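Local coordinates for epimerase domain-containing protein (PDB 6ZLK) that probably interconverts UDP-glucuronic acid and UDP-galacturonic acid by epimerisation at C4 of the sugar, using bound NAD as the redox cofactor, at residues A[109-114]-A[161-166]; A[196-201]-A[309-314]. All blocks are in the same frame, centred on the assembly; numbering follows the deposited sequence.

Interaction 1: residues A[109-114]-A[161-166]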
loop_
_atom_site.group_PDB
_atom_site.type_symbol
_atom_site.label_atom_id
_atom_site.label_comp_id
_atom_site.label_asym_id
_atom_site.label_seq_id
_atom_site.Cartn_x
_atom_site.Cartn_y
_atom_site.Cartn_z
ATOM N N LEU A 109 14.471 -5.514 -2.039
ATOM C CA LEU A 109 15.640 -4.611 -1.897
ATOM C C LEU A 109 15.851 -4.266 -0.427
ATOM O O LEU A 109 16.979 -4.375 0.035
ATOM C CB LEU A 109 15.463 -3.354 -2.721
ATOM C CG LEU A 109 15.608 -3.550 -4.216
ATOM C CD1 LEU A 109 15.175 -2.291 -4.891
ATOM C CD2 LEU A 109 17.060 -3.872 -4.603
ATOM N N LEU A 110 14.798 -3.880 0.286
ATOM C CA LEU A 110 14.980 -3.481 1.687
ATOM C C LEU A 110 15.435 -4.660 2.525
ATOM O O LEU A 110 16.282 -4.441 3.401
ATOM C CB LEU A 110 13.698 -2.911 2.243
ATOM C CG LEU A 110 13.315 -1.584 1.612
ATOM C CD1 LEU A 110 11.863 -1.304 1.886
ATOM C CD2 LEU A 110 14.248 -0.503 2.095
ATOM N N GLU A 111 14.872 -5.852 2.307
ATOM C CA GLU A 111 15.322 -7.063 3.056
ATOM C C GLU A 111 16.824 -7.250 2.821
ATOM O O GLU A 111 17.560 -7.579 3.757
ATOM C CB GLU A 111 14.541 -8.287 2.593
ATOM C CG GLU A 111 13.148 -8.419 3.190
ATOM C CD GLU A 111 13.115 -8.992 4.601
ATOM O OE1 GLU A 111 14.048 -9.722 4.944
ATOM O OE2 GLU A 111 12.147 -8.713 5.324
ATOM N N ALA A 112 17.282 -7.089 1.587
ATOM C CA ALA A 112 18.689 -7.356 1.235
ATOM C C ALA A 112 19.567 -6.310 1.909
ATOM O O ALA A 112 20.709 -6.594 2.268
ATOM C CB ALA A 112 18.843 -7.363 -0.264
ATOM N N CYS A 113 19.022 -5.120 2.158
ATOM C CA CYS A 113 19.789 -4.000 2.745
ATOM C C CYS A 113 19.937 -4.139 4.270
ATOM O O CYS A 113 20.790 -3.424 4.851
ATOM C CB CYS A 113 19.182 -2.666 2.351
ATOM S SG CYS A 113 19.498 -2.313 0.601
ATOM N N LYS A 114 19.194 -5.033 4.907
ATOM C CA LYS A 114 19.409 -5.377 6.348
ATOM C C LYS A 114 20.849 -5.888 6.560
ATOM O O LYS A 114 21.388 -5.655 7.662
ATOM C CB LYS A 114 18.449 -6.474 6.805
ATOM C CG LYS A 114 16.984 -6.092 6.825
ATOM C CD LYS A 114 16.015 -7.241 7.147
ATOM C CE LYS A 114 16.190 -7.819 8.533
ATOM N NZ LYS A 114 15.539 -9.149 8.645
ATOM N N HIS A 161 9.470 2.959 5.433
ATOM C CA HIS A 161 9.371 3.341 6.856
ATOM C C HIS A 161 9.434 2.090 7.730
ATOM O O HIS A 161 10.009 2.189 8.833
ATOM C CB HIS A 161 8.105 4.116 7.128
ATOM C CG HIS A 161 8.109 5.449 6.471
ATOM N ND1 HIS A 161 9.059 6.419 6.812
ATOM C CD2 HIS A 161 7.297 5.992 5.547
ATOM C CE1 HIS A 161 8.816 7.501 6.073
ATOM N NE2 HIS A 161 7.732 7.270 5.325
ATOM N N VAL A 162 8.833 0.963 7.337
ATOM C CA VAL A 162 8.905 -0.265 8.162
ATOM C C VAL A 162 10.352 -0.680 8.344
ATOM O O VAL A 162 10.761 -0.978 9.451
ATOM C CB VAL A 162 8.076 -1.387 7.514
ATOM C CG1 VAL A 162 8.424 -2.738 8.087
ATOM C CG2 VAL A 162 6.581 -1.035 7.615
ATOM N N TYR A 163 11.158 -0.650 7.301
ATOM C CA TYR A 163 12.528 -1.178 7.377
ATOM C C TYR A 163 13.462 -0.167 8.045
ATOM O O TYR A 163 14.415 -0.589 8.713
ATOM C CB TYR A 163 12.957 -1.642 5.995
ATOM C CG TYR A 163 12.373 -2.983 5.672
ATOM C CD1 TYR A 163 11.082 -3.125 5.195
ATOM C CD2 TYR A 163 13.117 -4.140 5.861
ATOM C CE1 TYR A 163 10.545 -4.370 4.926
ATOM C CE2 TYR A 163 12.608 -5.390 5.563
ATOM C CZ TYR A 163 11.299 -5.511 5.156
ATOM O OH TYR A 163 10.696 -6.679 4.826
ATOM N N HIS A 164 13.168 1.119 7.952
ATOM C CA HIS A 164 13.931 2.186 8.641
ATOM C C HIS A 164 13.678 2.012 10.147
ATOM O O HIS A 164 14.649 1.940 10.927
ATOM C CB HIS A 164 13.487 3.550 8.110
ATOM C CG HIS A 164 14.077 4.673 8.883
ATOM N ND1 HIS A 164 13.286 5.604 9.521
ATOM C CD2 HIS A 164 15.350 4.958 9.226
ATOM C CE1 HIS A 164 14.084 6.507 10.095
ATOM N NE2 HIS A 164 15.341 6.126 9.968
ATOM N N LYS A 165 12.422 1.868 10.530
ATOM C CA LYS A 165 12.123 1.848 11.984
ATOM C C LYS A 165 12.594 0.564 12.617
ATOM O O LYS A 165 13.097 0.605 13.776
ATOM C CB LYS A 165 10.642 2.116 12.207
ATOM C CG LYS A 165 10.234 3.552 11.934
ATOM C CD LYS A 165 11.024 4.651 12.651
ATOM C CE LYS A 165 10.310 5.997 12.603
ATOM N NZ LYS A 165 11.045 7.057 13.341
ATOM N N ASN A 166 12.452 -0.553 11.944
ATOM C CA ASN A 166 12.768 -1.863 12.555
ATOM C C ASN A 166 14.260 -2.176 12.431
ATOM O O ASN A 166 14.800 -2.799 13.350
ATOM C CB ASN A 166 11.919 -2.991 11.997
ATOM C CG ASN A 166 10.508 -2.884 12.541
ATOM O OD1 ASN A 166 10.273 -3.230 13.721
ATOM N ND2 ASN A 166 9.589 -2.354 11.741
#
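The phenol ring of Tyr163 has Leu110 on one face and Glu111 and Lys114 along its edge. Leu110 CB stands 3.7 Å from Tyr163 CG, a CH-pi contact displaced from the ring centre toward the rim, while Leu110 CD1 reaches Tyr163 CD1 at 3.9 Å. At the edge, the Tyr163 hydroxyl donates a short hydrogen bond of 2.5 Å from OH to Glu111 OE2. The carboxylate stands almost upright against the ring, the two planes being 84° apart, and OE2 is met on its anti side, with the donor 17° out of the carboxylate plane. A bend at the second torsion of Glu111 (chi2 -80°) swings the carboxylate so that OE2 comes to the hydroxyl end of the Tyr163 ring edge. Glu111 CG packs 3.4 Å from Tyr163 OH. Farther round the edge, Lys114 CD makes a looser contact with Tyr163 CE2 at 4.2 Å. Glu111 OE2 accepts a second hydrogen bond, from Gly92 N of the second subunit, and Trp91 of that subunit meets the Tyr163 ring edge-to-face, which places the pair at the dimer interface. One turn on from Tyr163, Asn166 ND2 donates to Val162 O at 2.9 Å and also to Leu146 O of the second subunit. Both helices, 96-113 and 148-167, belong to the NAD-binding Rossmann fold; in extended short-chain dehydrogenases their counterparts commonly pair across the dimer as a four-helix bundle. Within the subunit Leu110 rests on Phe121 of strand 120-126, and Tyr163 touches Ile169, just before strand 171-180.

Interaction 2: residues A[196-201]-A[309-314]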
loop_
_atom_site.group_PDB
_atom_site.type_symbol
_atom_site.label_atom_id
_atom_site.label_comp_id
_atom_site.label_asym_id
_atom_site.label_seq_id
_atom_site.Cartn_x
_atom_site.Cartn_y
_atom_site.Cartn_z
ATOM N N GLN A 196 2.241 14.248 -31.716
ATOM C CA GLN A 196 1.005 14.528 -32.480
ATOM C C GLN A 196 1.185 15.856 -33.203
ATOM O O GLN A 196 0.789 15.915 -34.385
ATOM C CB GLN A 196 -0.213 14.503 -31.548
ATOM C CG GLN A 196 -0.508 13.127 -31.003
ATOM C CD GLN A 196 -1.314 13.172 -29.716
ATOM O OE1 GLN A 196 -1.611 14.255 -29.190
ATOM N NE2 GLN A 196 -1.617 11.997 -29.195
ATOM N N MET A 197 1.682 16.907 -32.542
ATOM C CA MET A 197 1.825 18.235 -33.180
ATOM C C MET A 197 2.768 18.133 -34.375
ATOM O O MET A 197 2.406 18.701 -35.449
ATOM C CB MET A 197 2.359 19.250 -32.181
ATOM C CG MET A 197 2.387 20.657 -32.716
ATOM S SD MET A 197 2.669 21.862 -31.401
ATOM C CE MET A 197 1.305 21.555 -30.281
ATOM N N LEU A 198 3.860 17.373 -34.268
ATOM C CA LEU A 198 4.869 17.284 -35.357
ATOM C C LEU A 198 4.278 16.538 -36.546
ATOM O O LEU A 198 4.666 16.849 -37.705
ATOM C CB LEU A 198 6.117 16.568 -34.842
ATOM C CG LEU A 198 7.012 17.447 -34.000
ATOM C CD1 LEU A 198 7.986 16.579 -33.224
ATOM C CD2 LEU A 198 7.723 18.464 -34.862
ATOM N N GLU A 199 3.369 15.625 -36.287
ATOM C CA GLU A 199 2.740 14.736 -37.292
ATOM C C GLU A 199 1.467 15.376 -37.860
ATOM O O GLU A 199 0.812 14.730 -38.699
ATOM C CB GLU A 199 2.507 13.370 -36.658
ATOM C CG GLU A 199 3.797 12.610 -36.450
ATOM C CD GLU A 199 3.643 11.297 -35.699
ATOM O OE1 GLU A 199 2.498 10.978 -35.294
ATOM O OE2 GLU A 199 4.671 10.605 -35.506
ATOM N N ASP A 200 1.082 16.567 -37.395
ATOM C CA ASP A 200 -0.154 17.242 -37.866
ATOM C C ASP A 200 -1.342 16.337 -37.546
ATOM O O ASP A 200 -2.243 16.258 -38.360
ATOM C CB ASP A 200 -0.030 17.541 -39.370
ATOM C CG ASP A 200 1.290 18.212 -39.689
ATOM O OD1 ASP A 200 1.603 19.221 -38.993
ATOM O OD2 ASP A 200 2.018 17.718 -40.622
ATOM N N LYS A 201 -1.304 15.632 -36.410
ATOM C CA LYS A 201 -2.416 14.797 -35.919
ATOM C C LYS A 201 -3.124 15.559 -34.810
ATOM O O LYS A 201 -2.544 16.440 -34.193
ATOM C CB LYS A 201 -1.922 13.452 -35.416
ATOM C CG LYS A 201 -1.398 12.534 -36.514
ATOM C CD LYS A 201 -0.850 11.248 -35.948
ATOM C CE LYS A 201 -1.795 10.604 -34.957
ATOM N NZ LYS A 201 -1.399 9.210 -34.656
ATOM N N TYR A 309 14.155 17.199 -28.936
ATOM C CA TYR A 309 14.440 15.773 -28.712
ATOM C C TYR A 309 13.425 14.922 -29.478
ATOM O O TYR A 309 13.811 13.985 -30.185
ATOM C CB TYR A 309 14.360 15.476 -27.207
ATOM C CG TYR A 309 14.276 14.003 -26.937
ATOM C CD1 TYR A 309 15.405 13.185 -26.979
ATOM C CD2 TYR A 309 13.052 13.411 -26.709
ATOM C CE1 TYR A 309 15.303 11.817 -26.783
ATOM C CE2 TYR A 309 12.927 12.037 -26.557
ATOM C CZ TYR A 309 14.053 11.247 -26.602
ATOM O OH TYR A 309 13.876 9.908 -26.415
ATOM N N ILE A 310 12.138 15.292 -29.440
ATOM C CA ILE A 310 11.052 14.471 -30.075
ATOM C C ILE A 310 11.190 14.644 -31.599
ATOM O O ILE A 310 11.017 13.656 -32.332
ATOM C CB ILE A 310 9.663 14.914 -29.569
ATOM C CG1 ILE A 310 9.464 14.711 -28.054
ATOM C CG2 ILE A 310 8.572 14.194 -30.328
ATOM C CD1 ILE A 310 9.510 13.298 -27.583
ATOM N N LYS A 311 11.463 15.847 -32.051
ATOM C CA LYS A 311 11.578 16.125 -33.502
ATOM C C LYS A 311 12.655 15.191 -34.054
ATOM O O LYS A 311 12.463 14.590 -35.140
ATOM C CB LYS A 311 11.889 17.596 -33.758
ATOM C CG LYS A 311 12.030 17.962 -35.236
ATOM C CD LYS A 311 12.184 19.456 -35.425
ATOM C CE LYS A 311 11.896 19.905 -36.844
ATOM N NZ LYS A 311 10.434 19.951 -37.102
ATOM N N GLN A 312 13.782 15.102 -33.359
ATOM C CA GLN A 312 14.913 14.229 -33.778
ATOM C C GLN A 312 14.545 12.755 -33.653
ATOM O O GLN A 312 14.936 11.934 -34.537
ATOM C CB GLN A 312 16.143 14.602 -32.949
ATOM C CG GLN A 312 17.363 13.761 -33.277
ATOM C CD GLN A 312 18.558 14.311 -32.542
ATOM O OE1 GLN A 312 19.480 14.842 -33.143
ATOM N NE2 GLN A 312 18.521 14.203 -31.224
ATOM N N LEU A 313 13.865 12.352 -32.582
ATOM C CA LEU A 313 13.471 10.934 -32.374
ATOM C C LEU A 313 12.591 10.417 -33.519
ATOM O O LEU A 313 12.798 9.258 -33.920
ATOM C CB LEU A 313 12.755 10.820 -31.027
ATOM C CG LEU A 313 12.333 9.416 -30.600
ATOM C CD1 LEU A 313 13.536 8.502 -30.452
ATOM C CD2 LEU A 313 11.574 9.500 -29.291
ATOM N N TYR A 314 11.696 11.209 -34.094
ATOM C CA TYR A 314 10.721 10.705 -35.095
ATOM C C TYR A 314 11.084 11.218 -36.494
ATOM O O TYR A 314 10.255 11.018 -37.382
ATOM C CB TYR A 314 9.289 11.020 -34.665
ATOM C CG TYR A 314 8.936 10.346 -33.359
ATOM C CD1 TYR A 314 8.904 8.962 -33.268
ATOM C CD2 TYR A 314 8.690 11.082 -32.210
ATOM C CE1 TYR A 314 8.612 8.322 -32.080
ATOM C CE2 TYR A 314 8.410 10.455 -31.001
ATOM C CZ TYR A 314 8.331 9.074 -30.952
ATOM O OH TYR A 314 8.057 8.392 -29.803
#
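Ile310 meets Leu198 through one branch: its CG2 lies 3.8 Å from Leu198 CD1, while the end of the side chain leads away from 196-201; the residue also packs on His191 and Ile194, earlier in helix 189-198. At Lys311 the leucine touches backbone as much as side chain, since Leu198 CD1 sits 3.6 Å from Lys311 CA and 3.7 Å from Lys311 N. The lysine chain, extended until it bends at chi4 (77°), crosses Leu198 at about a right angle and brings NZ to 3.8 Å from Leu198 CD2. Leu198 is therefore flanked by a helix backbone and a lysine chain where two helices end. Helix 189-198 closes immediately afterwards in a Schellman motif: Asp200 has positive phi (60°), with Lys201 N bonded to Gln196 O at 2.9 Å and Asp200 N to Met197 O at 3.2 Å. Both helix ends probably belong to the part of the fold that receives the UDP-sugar, yet the side chain of Ile310 lies about 12 Å from the bound UDP-sugar. Leu313 CG lies over the centre of the Tyr314 ring, 3.9 Å above its plane. Tyr314 carries Ile310 CG2 at its ring edge, shares a hydrogen bond with His191 and makes a cation-pi contact with Lys195.

Both contacts are partly buried helix pairings, but they share no helix and lie on opposite sides of the chain's centre, with nearest atoms about 25 Å apart. Interaction 1 joins two helices of the Rossmann fold at the dimer interface, where residues of the second subunit complete its polar and aromatic contacts. Interaction 2 joins the ends of helices 189-198 and 299-313, and no other protein chain of the assembly touches it. The chemistry follows these places: 109-114 with 161-166 combines ring-face packing with a charged acceptor gripped by both subunits, whereas 196-201 with 309-314 is aliphatic packing bordered by a solvent-exposed lysine, its polar links staying within one chain.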